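Local coordinates for protein steroid delta-isomerase (Pseudomonas aeruginosa, PDB 3MSO) that probably acts as a steroid delta-isomerase or related enzyme of the SnoaL-like branch of the NTF2 superfamily, at residues L33-A38 with D107-D112. Numbering follows the deposited sequence.
Sequences LLHPDA and DGRIVD
At the start of strand 110-118 in this NTF2-like alpha+beta fold, a parallel beta bridge joins L34 to I110, shortly after helix 30-33 and before the chain turns into strand 38-41. Two backbone hydrogen bonds flank the pair and hold I110 through both its N and O. I110 N donates to L33 O at 2.8 Å, almost straight (178°) and in the carbonyl plane; two residues on, H35 N donates to I110 O, also at 2.8 Å, from a position tilted out of the I110 carbonyl plane. On the buried face of the bridge, L34 CD2 comes within 3.8 Å of I110 CB and nearly as close to CG2, while the CD1 end of I110 reaches L33 CB. L33 and I110 also rest on T14 of helix 9-23, and L34 leans on V55 and S56 of helix 52-65, so the bridge lies where both helices meet the sheet.

The partly exposed flank belongs to H35. With CG anti to its backbone N (chi1 -175°), the imidazole extends past V111, whose CG1 lies 3.8 Å from H35 CB, and towards R109. There R109 CD approaches H35 CD2 at 3.9 Å, and the guanidinium stands nearly upright to the ring, the planes 81° apart. R109 is in turn tied by a salt bridge to D107 and by another to D105. A type I turn from H35 to A38 carries the chain round the corner, closed by A38 N to H35 O. D37 N donates to H35 ND1 at 3.0 Å, from somewhat out of the ring plane, which helps set the ring's rotation, and P36 CD sits over one ring face, displaced toward the rim and 3.4 Å above the plane.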
loop_
_atom_site.group_PDB
_atom_site.type_symbol
_atom_site.label_atom_id
_atom_site.label_comp_id
_atom_site.label_asym_id
_atom_site.label_seq_id
_atom_site.Cartn_x
_atom_site.Cartn_y
_atom_site.Cartn_z
ATOM N N LEU B 33 11.171 -24.489 15.824
ATOM C CA LEU B 33 11.396 -24.757 14.402
ATOM C C LEU B 33 12.247 -23.700 13.723
ATOM O O LEU B 33 12.727 -23.935 12.602
ATOM C CB LEU B 33 10.045 -24.923 13.647
ATOM C CG LEU B 33 8.994 -25.867 14.270
ATOM C CD1 LEU B 33 7.746 -25.905 13.452
ATOM C CD2 LEU B 33 9.523 -27.282 14.436
ATOM N N LEU B 34 12.417 -22.530 14.374
ATOM C CA LEU B 34 13.157 -21.400 13.809
ATOM C C LEU B 34 14.628 -21.368 14.180
ATOM O O LEU B 34 15.002 -21.748 15.301
ATOM C CB LEU B 34 12.519 -20.071 14.224
ATOM C CG LEU B 34 11.079 -19.831 13.848
ATOM C CD1 LEU B 34 10.566 -18.583 14.541
ATOM C CD2 LEU B 34 10.911 -19.723 12.348
ATOM N N HIS B 35 15.460 -20.854 13.248
ATOM C CA HIS B 35 16.882 -20.650 13.491
ATOM C C HIS B 35 16.914 -19.397 14.359
ATOM O O HIS B 35 16.082 -18.521 14.136
ATOM C CB HIS B 35 17.646 -20.403 12.175
ATOM C CG HIS B 35 19.128 -20.298 12.352
ATOM N ND1 HIS B 35 19.725 -19.106 12.730
ATOM C CD2 HIS B 35 20.089 -21.247 12.242
ATOM C CE1 HIS B 35 21.021 -19.364 12.823
ATOM N NE2 HIS B 35 21.289 -20.641 12.541
ATOM N N PRO B 36 17.798 -19.269 15.373
ATOM C CA PRO B 36 17.799 -18.040 16.191
ATOM C C PRO B 36 17.832 -16.743 15.382
ATOM O O PRO B 36 17.195 -15.771 15.769
ATOM C CB PRO B 36 19.051 -18.185 17.058
ATOM C CG PRO B 36 19.840 -19.276 16.427
ATOM C CD PRO B 36 18.842 -20.200 15.833
ATOM N N ASP B 37 18.523 -16.757 14.242
ATOM C CA ASP B 37 18.678 -15.609 13.362
ATOM C C ASP B 37 17.775 -15.677 12.143
ATOM O O ASP B 37 18.072 -15.038 11.131
ATOM C CB ASP B 37 20.156 -15.484 12.931
ATOM C CG ASP B 37 21.142 -15.382 14.083
ATOM O OD1 ASP B 37 20.805 -14.725 15.105
ATOM O OD2 ASP B 37 22.258 -15.928 13.955
ATOM N N ALA B 38 16.664 -16.428 12.237
ATOM C CA ALA B 38 15.695 -16.582 11.146
ATOM C C ALA B 38 15.181 -15.226 10.662
ATOM O O ALA B 38 15.053 -14.287 11.442
ATOM C CB ALA B 38 14.533 -17.469 11.575
ATOM N N ASP B 107 20.332 -28.710 9.555
ATOM C CA ASP B 107 19.734 -29.231 10.779
ATOM C C ASP B 107 18.196 -29.188 10.773
ATOM O O ASP B 107 17.572 -29.650 11.727
ATOM C CB ASP B 107 20.351 -28.551 12.036
ATOM C CG ASP B 107 21.875 -28.589 12.114
ATOM O OD1 ASP B 107 22.455 -29.683 11.914
ATOM O OD2 ASP B 107 22.490 -27.522 12.376
ATOM N N GLY B 108 17.613 -28.693 9.682
ATOM C CA GLY B 108 16.170 -28.584 9.486
ATOM C C GLY B 108 15.517 -27.337 10.071
ATOM O O GLY B 108 14.292 -27.240 10.084
ATOM N N ARG B 109 16.316 -26.370 10.563
ATOM C CA ARG B 109 15.800 -25.135 11.149
ATOM C C ARG B 109 15.368 -24.181 10.035
ATOM O O ARG B 109 16.062 -24.074 9.014
ATOM C CB ARG B 109 16.879 -24.429 11.974
ATOM C CG ARG B 109 17.547 -25.273 13.031
ATOM C CD ARG B 109 18.507 -24.417 13.828
ATOM N NE ARG B 109 19.456 -25.245 14.553
ATOM C CZ ARG B 109 20.638 -25.617 14.075
ATOM N NH1 ARG B 109 21.038 -25.205 12.878
ATOM N NH2 ARG B 109 21.432 -26.401 14.791
ATOM N N ILE B 110 14.239 -23.458 10.253
ATOM C CA ILE B 110 13.745 -22.448 9.314
ATOM C C ILE B 110 14.705 -21.269 9.398
ATOM O O ILE B 110 14.916 -20.760 10.492
ATOM C CB ILE B 110 12.268 -22.038 9.606
ATOM C CG1 ILE B 110 11.287 -23.232 9.392
ATOM C CG2 ILE B 110 11.861 -20.802 8.758
ATOM C CD1 ILE B 110 9.877 -23.063 10.021
ATOM N N VAL B 111 15.297 -20.856 8.260
ATOM C CA VAL B 111 16.237 -19.731 8.163
ATOM C C VAL B 111 15.638 -18.521 7.430
ATOM O O VAL B 111 15.944 -17.379 7.771
ATOM C CB VAL B 111 17.644 -20.114 7.631
ATOM C CG1 VAL B 111 18.308 -21.147 8.535
ATOM C CG2 VAL B 111 17.605 -20.613 6.176
ATOM N N ASP B 112 14.795 -18.767 6.432
ATOM C CA ASP B 112 14.153 -17.722 5.653
ATOM C C ASP B 112 12.670 -18.097 5.398
ATOM O O ASP B 112 12.365 -19.195 4.938
ATOM C CB ASP B 112 14.922 -17.495 4.335
ATOM C CG ASP B 112 14.596 -16.197 3.617
ATOM O OD1 ASP B 112 13.642 -16.187 2.809
ATOM O OD2 ASP B 112 15.333 -15.213 3.811
#